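Side-chain contacts in putative glycosyltransferase (Mannosyltransferase) involved in glycosylating the PBCV-1 major capsid protein (Paramecium bursaria Chlorella virus 1, PDB 2P6W), which probably transfers sugar from a nucleotide-sugar donor, in a manganese-dependent way, to the glycan of the viral major capsid protein, this chain being its N-terminal domain: residues 57-62 and 78-83; 122-127 and 176-181; 41-46 and 63-68. One frame throughout, in Å; residues are numbered along the deposited sequence.

Contact 1 (57-62 and 78-83). With MN (manganese (II) ion), chain B.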
loop_
_atom_site.group_PDB
_atom_site.type_symbol
_atom_site.label_atom_id
_atom_site.label_comp_id
_atom_site.label_asym_id
_atom_site.label_seq_id
_atom_site.Cartn_x
_atom_site.Cartn_y
_atom_site.Cartn_z
ATOM N N PHE A 57 -6.101 -0.296 -10.011
ATOM C CA PHE A 57 -7.190 0.323 -9.252
ATOM C C PHE A 57 -7.803 -0.612 -8.223
ATOM O O PHE A 57 -8.500 -0.155 -7.321
ATOM C CB PHE A 57 -8.296 0.800 -10.181
ATOM C CG PHE A 57 -8.100 2.200 -10.703
ATOM C CD1 PHE A 57 -8.569 3.292 -9.961
ATOM C CD2 PHE A 57 -7.490 2.426 -11.940
ATOM C CE1 PHE A 57 -8.412 4.592 -10.433
ATOM C CE2 PHE A 57 -7.327 3.739 -12.425
ATOM C CZ PHE A 57 -7.805 4.818 -11.660
ATOM N N ARG A 58 -7.557 -1.915 -8.368
ATOM C CA ARG A 58 -8.239 -2.897 -7.516
ATOM C C ARG A 58 -8.067 -2.655 -6.008
ATOM O O ARG A 58 -8.966 -2.991 -5.231
ATOM C CB ARG A 58 -7.864 -4.338 -7.878
ATOM C CG ARG A 58 -8.900 -5.333 -7.364
ATOM C CD ARG A 58 -8.761 -6.699 -7.984
ATOM N NE ARG A 58 -10.001 -7.468 -7.823
ATOM C CZ ARG A 58 -10.088 -8.650 -7.218
ATOM N NH1 ARG A 58 -9.011 -9.240 -6.734
ATOM N NH2 ARG A 58 -11.265 -9.255 -7.129
ATOM N N ARG A 59 -6.946 -2.062 -5.591
ATOM C CA ARG A 59 -6.738 -1.721 -4.175
ATOM C C ARG A 59 -7.894 -0.880 -3.583
ATOM O O ARG A 59 -8.228 -1.013 -2.403
ATOM C CB ARG A 59 -5.417 -0.992 -4.001
ATOM C CG ARG A 59 -5.364 0.335 -4.694
ATOM C CD ARG A 59 -3.910 0.820 -4.792
ATOM N NE ARG A 59 -3.228 0.055 -5.827
ATOM C CZ ARG A 59 -1.910 -0.000 -5.977
ATOM N NH1 ARG A 59 -1.121 0.664 -5.145
ATOM N NH2 ARG A 59 -1.386 -0.736 -6.955
ATOM N N SER A 60 -8.500 -0.023 -4.407
ATOM C CA SER A 60 -9.584 0.848 -3.941
ATOM C C SER A 60 -10.929 0.118 -3.876
ATOM O O SER A 60 -11.917 0.644 -3.335
ATOM C CB SER A 60 -9.682 2.101 -4.816
ATOM O OG SER A 60 -8.489 2.855 -4.725
ATOM N N TRP A 61 -10.968 -1.084 -4.454
ATOM C CA TRP A 61 -12.095 -1.994 -4.283
ATOM C C TRP A 61 -11.853 -2.894 -3.065
ATOM O O TRP A 61 -12.765 -3.109 -2.250
ATOM C CB TRP A 61 -12.297 -2.819 -5.557
ATOM C CG TRP A 61 -13.441 -3.799 -5.509
ATOM C CD1 TRP A 61 -14.744 -3.550 -5.799
ATOM C CD2 TRP A 61 -13.356 -5.187 -5.169
ATOM N NE1 TRP A 61 -15.492 -4.700 -5.649
ATOM C CE2 TRP A 61 -14.662 -5.714 -5.250
ATOM C CE3 TRP A 61 -12.308 -6.030 -4.754
ATOM C CZ2 TRP A 61 -14.947 -7.054 -4.972
ATOM C CZ3 TRP A 61 -12.595 -7.367 -4.491
ATOM C CH2 TRP A 61 -13.910 -7.860 -4.591
ATOM N N ILE A 62 -10.625 -3.404 -2.939
ATOM C CA ILE A 62 -10.251 -4.286 -1.808
ATOM C C ILE A 62 -10.410 -3.587 -0.450
ATOM O O ILE A 62 -10.770 -4.223 0.553
ATOM C CB ILE A 62 -8.827 -4.876 -1.974
ATOM C CG1 ILE A 62 -8.742 -5.708 -3.254
ATOM C CG2 ILE A 62 -8.381 -5.718 -0.731
ATOM C CD1 ILE A 62 -7.316 -6.030 -3.638
ATOM N N TRP A 78 -2.907 0.013 2.872
ATOM C CA TRP A 78 -2.713 -0.822 1.684
ATOM C C TRP A 78 -1.222 -1.077 1.474
ATOM O O TRP A 78 -0.451 -0.117 1.479
ATOM C CB TRP A 78 -3.250 -0.117 0.420
ATOM C CG TRP A 78 -2.792 -0.845 -0.799
ATOM C CD1 TRP A 78 -1.711 -0.554 -1.586
ATOM C CD2 TRP A 78 -3.344 -2.065 -1.316
ATOM N NE1 TRP A 78 -1.566 -1.509 -2.568
ATOM C CE2 TRP A 78 -2.562 -2.440 -2.431
ATOM C CE3 TRP A 78 -4.431 -2.874 -0.950
ATOM C CZ2 TRP A 78 -2.824 -3.599 -3.178
ATOM C CZ3 TRP A 78 -4.703 -4.023 -1.707
ATOM C CH2 TRP A 78 -3.894 -4.377 -2.802
ATOM N N LEU A 79 -0.837 -2.341 1.273
ATOM C CA LEU A 79 0.517 -2.700 0.830
ATOM C C LEU A 79 0.435 -3.522 -0.444
ATOM O O LEU A 79 -0.296 -4.534 -0.489
ATOM C CB LEU A 79 1.217 -3.570 1.885
ATOM C CG LEU A 79 1.369 -2.985 3.282
ATOM C CD1 LEU A 79 2.087 -3.997 4.172
ATOM C CD2 LEU A 79 2.069 -1.629 3.305
ATOM N N ASP A 80 1.181 -3.119 -1.477
ATOM C CA ASP A 80 1.308 -3.949 -2.692
ATOM C C ASP A 80 1.793 -5.333 -2.283
ATOM O O ASP A 80 2.499 -5.476 -1.278
ATOM C CB ASP A 80 2.360 -3.384 -3.652
ATOM C CG ASP A 80 1.869 -2.190 -4.451
ATOM O OD1 ASP A 80 0.707 -1.766 -4.272
ATOM O OD2 ASP A 80 2.672 -1.677 -5.265
ATOM N N SER A 81 1.462 -6.352 -3.065
ATOM C CA SER A 81 1.986 -7.689 -2.780
ATOM C C SER A 81 3.498 -7.799 -3.007
ATOM O O SER A 81 4.112 -8.817 -2.647
ATOM C CB SER A 81 1.247 -8.755 -3.604
ATOM O OG SER A 81 1.308 -8.437 -4.989
ATOM N N ASP A 82 4.102 -6.749 -3.562
ATOM C CA ASP A 82 5.553 -6.706 -3.725
ATOM C C ASP A 82 6.217 -5.867 -2.599
ATOM O O ASP A 82 7.377 -5.470 -2.694
ATOM C CB ASP A 82 5.911 -6.212 -5.115
ATOM C CG ASP A 82 5.036 -5.056 -5.572
ATOM O OD1 ASP A 82 4.032 -5.301 -6.287
ATOM O OD2 ASP A 82 5.340 -3.904 -5.220
ATOM N N VAL A 83 5.472 -5.643 -1.517
ATOM C CA VAL A 83 6.018 -4.970 -0.333
ATOM C C VAL A 83 6.120 -5.997 0.801
ATOM O O VAL A 83 5.231 -6.829 0.964
ATOM C CB VAL A 83 5.111 -3.781 0.111
ATOM C CG1 VAL A 83 5.565 -3.248 1.452
ATOM C CG2 VAL A 83 5.133 -2.657 -0.933
HETATM MN MN MN B . 4.592 -2.183 -6.095
HETATM O O HOH W 1 1.371 0.294 -6.574
#
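The DxD motif of a GT-A glycosyltransferase, Asp80 and Asp82 in the turn that follows strand 75-79, is reached here by Arg59 from helix 59-69. Each aspartate gives its OD2 to the manganese ion, and His195 is a further protein ligand. Arg59 lies across the Trp78 indole: its CB sits over the six-membered ring, 3.5 Å from the centroid and 8° off the normal, a CH-pi contact. A bend at chi3 (75°) then carries the guanidinium past the pyrrole side, its plane tilted 36° from the indole, to a salt bridge between Arg59 NH1 and Asp80 OD1 at 3.2 Å. Trp78 NE1 donates, nearly in line, to the anti lone pair of Asp80 OD1 at 2.9 Å, and a hydrogen bond and a salt bridge thus meet at one oxygen while the other binds metal. Water 1 joins Arg59 NH1 to Asp80 OD2. Arg59 and Asp80 both bind UDP-glucose in the complex of this protein, absent here, so the network probably preorganises the donor site. Ile62 CD1 adds an apolar contact with Trp78 CZ3 at 3.8 Å. Arg59 NE bonds back to His56 O, and strand 75-79 runs between strands 8-13 and 124-128, with helix 59-69 packed over Trp78.

Contact 2 (122-127 and 176-181)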
loop_
_atom_site.group_PDB
_atom_site.type_symbol
_atom_site.label_atom_id
_atom_site.label_comp_id
_atom_site.label_asym_id
_atom_site.label_seq_id
_atom_site.Cartn_x
_atom_site.Cartn_y
_atom_site.Cartn_z
ATOM N N THR A 122 2.075 4.917 -4.413
ATOM C CA THR A 122 0.981 4.417 -3.578
ATOM C C THR A 122 1.056 2.912 -3.319
ATOM O O THR A 122 0.060 2.297 -2.930
ATOM C CB THR A 122 -0.404 4.786 -4.164
ATOM O OG1 THR A 122 -0.472 4.362 -5.529
ATOM C CG2 THR A 122 -0.667 6.308 -4.052
ATOM N N GLY A 123 2.254 2.340 -3.479
ATOM C CA GLY A 123 2.499 0.939 -3.117
ATOM C C GLY A 123 2.317 0.721 -1.618
ATOM O O GLY A 123 2.092 -0.406 -1.159
ATOM N N VAL A 124 2.440 1.810 -0.858
ATOM C CA VAL A 124 2.126 1.865 0.581
ATOM C C VAL A 124 1.272 3.117 0.775
ATOM O O VAL A 124 1.705 4.209 0.400
ATOM C CB VAL A 124 3.402 2.009 1.446
ATOM C CG1 VAL A 124 3.026 2.059 2.914
ATOM C CG2 VAL A 124 4.347 0.813 1.198
ATOM N N LYS A 125 0.070 2.955 1.332
ATOM C CA LYS A 125 -0.893 4.063 1.389
ATOM C C LYS A 125 -1.786 3.880 2.602
ATOM O O LYS A 125 -2.452 2.842 2.741
ATOM C CB LYS A 125 -1.760 4.081 0.114
ATOM C CG LYS A 125 -2.827 5.162 0.080
ATOM C CD LYS A 125 -3.667 5.109 -1.211
ATOM C CE LYS A 125 -4.606 3.898 -1.248
ATOM N NZ LYS A 125 -5.673 4.086 -2.334
ATOM N N PHE A 126 -1.783 4.882 3.484
ATOM C CA PHE A 126 -2.640 4.911 4.669
ATOM C C PHE A 126 -3.893 5.685 4.342
ATOM O O PHE A 126 -3.814 6.810 3.859
ATOM C CB PHE A 126 -1.954 5.657 5.821
ATOM C CG PHE A 126 -0.811 4.914 6.459
ATOM C CD1 PHE A 126 -1.002 4.236 7.653
ATOM C CD2 PHE A 126 0.475 4.948 5.902
ATOM C CE1 PHE A 126 0.064 3.564 8.285
ATOM C CE2 PHE A 126 1.548 4.271 6.532
ATOM C CZ PHE A 126 1.333 3.596 7.723
ATOM N N VAL A 127 -5.043 5.080 4.639
ATOM C CA VAL A 127 -6.350 5.672 4.358
ATOM C C VAL A 127 -7.194 5.645 5.635
ATOM O O VAL A 127 -7.475 4.568 6.168
ATOM C CB VAL A 127 -7.113 4.843 3.287
ATOM C CG1 VAL A 127 -8.404 5.559 2.886
ATOM C CG2 VAL A 127 -6.246 4.600 2.065
ATOM N N THR A 176 11.580 4.756 5.384
ATOM C CA THR A 176 11.220 3.653 6.272
ATOM C C THR A 176 9.903 2.976 5.901
ATOM O O THR A 176 9.744 1.780 6.181
ATOM C CB THR A 176 11.126 4.084 7.739
ATOM O OG1 THR A 176 10.151 5.122 7.866
ATOM C CG2 THR A 176 12.493 4.577 8.249
ATOM N N LEU A 177 8.965 3.726 5.308
ATOM C CA LEU A 177 7.617 3.185 5.079
ATOM C C LEU A 177 7.255 2.822 3.626
ATOM O O LEU A 177 6.240 2.177 3.384
ATOM C CB LEU A 177 6.540 4.085 5.693
ATOM C CG LEU A 177 6.617 4.132 7.230
ATOM C CD1 LEU A 177 5.825 5.296 7.769
ATOM C CD2 LEU A 177 6.138 2.821 7.891
ATOM N N ASN A 178 8.071 3.249 2.672
ATOM C CA ASN A 178 7.878 2.805 1.287
ATOM C C ASN A 178 9.264 2.750 0.665
ATOM O O ASN A 178 9.593 3.494 -0.259
ATOM C CB ASN A 178 6.930 3.738 0.531
ATOM C CG ASN A 178 6.480 3.163 -0.809
ATOM O OD1 ASN A 178 7.015 2.154 -1.293
ATOM N ND2 ASN A 178 5.467 3.797 -1.417
ATOM N N CYS A 179 10.093 1.877 1.240
ATOM C CA CYS A 179 11.509 1.880 0.920
ATOM C C CYS A 179 11.784 1.051 -0.326
ATOM O O CYS A 179 12.039 -0.162 -0.261
ATOM C CB CYS A 179 12.324 1.401 2.125
ATOM S SG CYS A 179 14.085 1.626 1.819
ATOM N N ILE A 180 11.691 1.722 -1.476
ATOM C CA ILE A 180 11.933 1.101 -2.775
ATOM C C ILE A 180 13.359 0.548 -2.834
ATOM O O ILE A 180 14.331 1.275 -2.592
ATOM C CB ILE A 180 11.656 2.112 -3.914
ATOM C CG1 ILE A 180 10.158 2.472 -3.950
ATOM C CG2 ILE A 180 12.116 1.555 -5.259
ATOM C CD1 ILE A 180 9.812 3.619 -4.888
ATOM N N VAL A 181 13.481 -0.754 -3.106
ATOM C CA VAL A 181 14.767 -1.428 -2.945
ATOM C C VAL A 181 15.853 -0.884 -3.861
ATOM O O VAL A 181 16.953 -0.622 -3.408
ATOM C CB VAL A 181 14.663 -2.950 -3.111
ATOM C CG1 VAL A 181 13.782 -3.302 -4.256
ATOM C CG2 VAL A 181 16.046 -3.575 -3.295
#
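Val124 lays its isopropyl group against the Leu177 carbonyl and the flank of the Asn178 side chain. Both methyls straddle the carbonyl oxygen, with Val124 CG2 3.2 Å and Val124 CG1 3.3 Å from Leu177 O, so the oxygen faces the carbons of the isopropyl group. It is buried here and has no polar partner in the model, which probably carries some energetic cost. Val124 CG2 also meets the amide carbon, Asn178 CG, at 3.8 Å, as the two side chains slide past each other in opposite directions. With its CG anti to the backbone nitrogen (chi1 -168°), Asn178 extends alongside Val124 and brings ND2 to 3.7 Å from Val124 N, a packing distance between two nitrogens.

The polar work of this amide is done with other residues. Asn178 OD1 accepts from His195 ND1, and Asn178 ND2 donates to Asn121 OD1, which also receives Gly123 N. Because His195 binds the manganese ion, Asn178 is a second-shell residue that probably helps fix the rotation of the imidazole and could make it a better metal ligand. In the GT-A fold of this domain, the contact brings the residues leading into strand 124-128, in the central mixed sheet, up to the loop that leads into strand 179-180 of the small three-stranded sheet, where strand 193-195 carries His195. The Leu177 side chain packs on Phe110 and Ile98, while Val124 rests on Phe110, Leu77 and Leu79.

Contact 3 (41-46 and 63-68)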
loop_
_atom_site.group_PDB
_atom_site.type_symbol
_atom_site.label_atom_id
_atom_site.label_comp_id
_atom_site.label_asym_id
_atom_site.label_seq_id
_atom_site.Cartn_x
_atom_site.Cartn_y
_atom_site.Cartn_z
ATOM N N TYR A 41 -6.301 -8.154 6.229
ATOM C CA TYR A 41 -7.235 -8.575 5.184
ATOM C C TYR A 41 -6.454 -8.864 3.922
ATOM O O TYR A 41 -5.677 -8.021 3.467
ATOM C CB TYR A 41 -8.325 -7.519 4.859
ATOM C CG TYR A 41 -9.270 -8.083 3.835
ATOM C CD1 TYR A 41 -10.339 -8.885 4.220
ATOM C CD2 TYR A 41 -9.031 -7.910 2.473
ATOM C CE1 TYR A 41 -11.169 -9.470 3.280
ATOM C CE2 TYR A 41 -9.862 -8.478 1.520
ATOM C CZ TYR A 41 -10.924 -9.279 1.934
ATOM O OH TYR A 41 -11.759 -9.886 1.018
ATOM N N TYR A 42 -6.669 -10.047 3.338
ATOM C CA TYR A 42 -5.949 -10.417 2.108
ATOM C C TYR A 42 -6.897 -10.917 1.031
ATOM O O TYR A 42 -7.631 -11.891 1.255
ATOM C CB TYR A 42 -4.927 -11.505 2.430
ATOM C CG TYR A 42 -3.882 -11.703 1.375
ATOM C CD1 TYR A 42 -2.806 -10.813 1.257
ATOM C CD2 TYR A 42 -3.946 -12.785 0.490
ATOM C CE1 TYR A 42 -1.824 -11.010 0.256
ATOM C CE2 TYR A 42 -2.977 -12.987 -0.477
ATOM C CZ TYR A 42 -1.919 -12.103 -0.592
ATOM O OH TYR A 42 -0.943 -12.304 -1.552
ATOM N N GLU A 43 -6.900 -10.260 -0.130
ATOM C CA GLU A 43 -7.794 -10.641 -1.214
ATOM C C GLU A 43 -7.140 -11.696 -2.102
ATOM O O GLU A 43 -6.131 -11.432 -2.760
ATOM C CB GLU A 43 -8.184 -9.415 -2.028
ATOM C CG GLU A 43 -9.250 -9.692 -3.109
ATOM C CD GLU A 43 -10.630 -9.984 -2.504
ATOM O OE1 GLU A 43 -10.964 -9.386 -1.450
ATOM O OE2 GLU A 43 -11.370 -10.809 -3.085
ATOM N N GLU A 44 -7.723 -12.889 -2.112
ATOM C CA GLU A 44 -7.166 -14.002 -2.887
ATOM C C GLU A 44 -7.948 -14.265 -4.174
ATOM O O GLU A 44 -7.567 -15.139 -4.953
ATOM C CB GLU A 44 -7.151 -15.286 -2.052
ATOM C CG GLU A 44 -6.188 -15.307 -0.881
ATOM C CD GLU A 44 -6.392 -16.535 0.002
ATOM O OE1 GLU A 44 -6.535 -17.654 -0.547
ATOM O OE2 GLU A 44 -6.407 -16.389 1.242
ATOM N N SER A 45 -9.048 -13.539 -4.388
ATOM C CA SER A 45 -9.886 -13.757 -5.569
ATOM C C SER A 45 -9.206 -13.300 -6.849
ATOM O O SER A 45 -8.402 -12.368 -6.832
ATOM C CB SER A 45 -11.219 -13.021 -5.428
ATOM O OG SER A 45 -11.013 -11.618 -5.438
ATOM N N GLU A 46 -9.532 -13.973 -7.948
ATOM C CA GLU A 46 -9.128 -13.535 -9.278
ATOM C C GLU A 46 -9.961 -12.320 -9.695
ATOM O O GLU A 46 -11.191 -12.369 -9.644
ATOM C CB GLU A 46 -9.320 -14.674 -10.287
ATOM C CG GLU A 46 -8.974 -14.293 -11.726
ATOM C CD GLU A 46 -8.963 -15.483 -12.670
ATOM O OE1 GLU A 46 -9.474 -16.562 -12.302
ATOM O OE2 GLU A 46 -8.444 -15.321 -13.797
ATOM N N ILE A 63 -10.171 -2.276 -0.392
ATOM C CA ILE A 63 -10.395 -1.562 0.864
ATOM C C ILE A 63 -11.831 -1.719 1.424
ATOM O O ILE A 63 -11.996 -1.823 2.645
ATOM C CB ILE A 63 -9.918 -0.088 0.788
ATOM C CG1 ILE A 63 -9.709 0.471 2.200
ATOM C CG2 ILE A 63 -10.849 0.753 -0.095
ATOM C CD1 ILE A 63 -9.072 1.842 2.216
ATOM N N GLN A 64 -12.862 -1.741 0.568
ATOM C CA GLN A 64 -14.221 -1.977 1.051
ATOM C C GLN A 64 -14.357 -3.381 1.660
ATOM O O GLN A 64 -15.048 -3.567 2.652
ATOM C CB GLN A 64 -15.318 -1.707 -0.015
ATOM C CG GLN A 64 -16.735 -2.019 0.566
ATOM C CD GLN A 64 -17.950 -1.593 -0.259
ATOM O OE1 GLN A 64 -17.937 -1.513 -1.519
ATOM N NE2 GLN A 64 -19.037 -1.361 0.456
ATOM N N GLN A 65 -13.674 -4.359 1.070
ATOM C CA GLN A 65 -13.662 -5.721 1.609
ATOM C C GLN A 65 -13.124 -5.699 3.029
ATOM O O GLN A 65 -13.701 -6.319 3.935
ATOM C CB GLN A 65 -12.759 -6.629 0.775
ATOM C CG GLN A 65 -13.167 -6.834 -0.680
ATOM C CD GLN A 65 -14.321 -7.806 -0.824
ATOM O OE1 GLN A 65 -15.462 -7.478 -0.499
ATOM N NE2 GLN A 65 -14.034 -9.003 -1.309
ATOM N N ALA A 66 -12.010 -4.982 3.203
ATOM C CA ALA A 66 -11.365 -4.858 4.522
ATOM C C ALA A 66 -12.246 -4.132 5.537
ATOM O O ALA A 66 -12.291 -4.503 6.711
ATOM C CB ALA A 66 -10.028 -4.144 4.384
ATOM N N ALA A 67 -12.923 -3.082 5.086
ATOM C CA ALA A 67 -13.827 -2.326 5.951
ATOM C C ALA A 67 -15.008 -3.171 6.402
ATOM O O ALA A 67 -15.448 -3.065 7.551
ATOM C CB ALA A 67 -14.327 -1.071 5.237
ATOM N N GLU A 68 -15.547 -3.995 5.501
ATOM C CA GLU A 68 -16.646 -4.876 5.895
ATOM C C GLU A 68 -16.204 -5.904 6.940
ATOM O O GLU A 68 -16.916 -6.180 7.915
ATOM C CB GLU A 68 -17.228 -5.577 4.679
ATOM C CG GLU A 68 -18.431 -6.454 5.033
ATOM C CD GLU A 68 -19.161 -6.973 3.822
ATOM O OE1 GLU A 68 -18.793 -6.584 2.700
ATOM O OE2 GLU A 68 -20.102 -7.787 3.995
#
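Tyr41 and Gln65 pass obliquely, the phenol ring and the amide standing 69° apart, and the helix backbone covers one face of that ring: Gln65 C and Ala66 N lie above its centre. Gln65 CB presses on the phenol end, 3.4 Å from Tyr41 CZ, while Ala66 CB meets Tyr41 CB at 3.8 Å. Beyond the ring both polar ends converge on Glu43, whose chain bends at chi2 (70°) and returns its carboxylate toward the tyrosine hydroxyl. Tyr41 OH donates to Glu43 OE1 at 2.6 Å and Gln65 NE2 donates to the same Glu43 OE1 at 3.1 Å. The two donors arrive from opposite faces of the carboxylate plane, each tilted out of it on the syn side. The second oxygen, Glu43 OE2, is taken through its anti lone pair by Ser45 OG at 2.5 Å, and Ser45 in turn accepts from Arg58. With three donors on the carboxylate, its orientation is well fixed and its anionic form probably favoured. Strand 39-43, at the margin of the central sheet, packs against helix 59-69, with strand 41-43 and helix 63-68 running 139° apart, as in the layered alpha/beta Rossmann-like core of GT-A glycosyltransferases.

How the contacts relate
Contacts 1 and 3 share helix 59-69, their centres about 9 Å apart: residues 59-62 of the helix face Trp78 on strand 75-79 and residues 63-68 cover edge strand 39-43 of the same sheet. Their segments alternate along the chain. Contact 2 follows both in sequence, with its centre about 11 Å from that of contact 1 and 19 Å from that of contact 3. Strands 75-79 and 124-128 are antiparallel neighbours, joined by probable hydrogen bonds from Trp78 N to Lys125 O and Asp80 N to Gly123 O. Contact 1 holds the metal ligands Asp80 and Asp82, contact 2 reaches the manganese ion through Asn178 and His195, and contact 3 lies farther out.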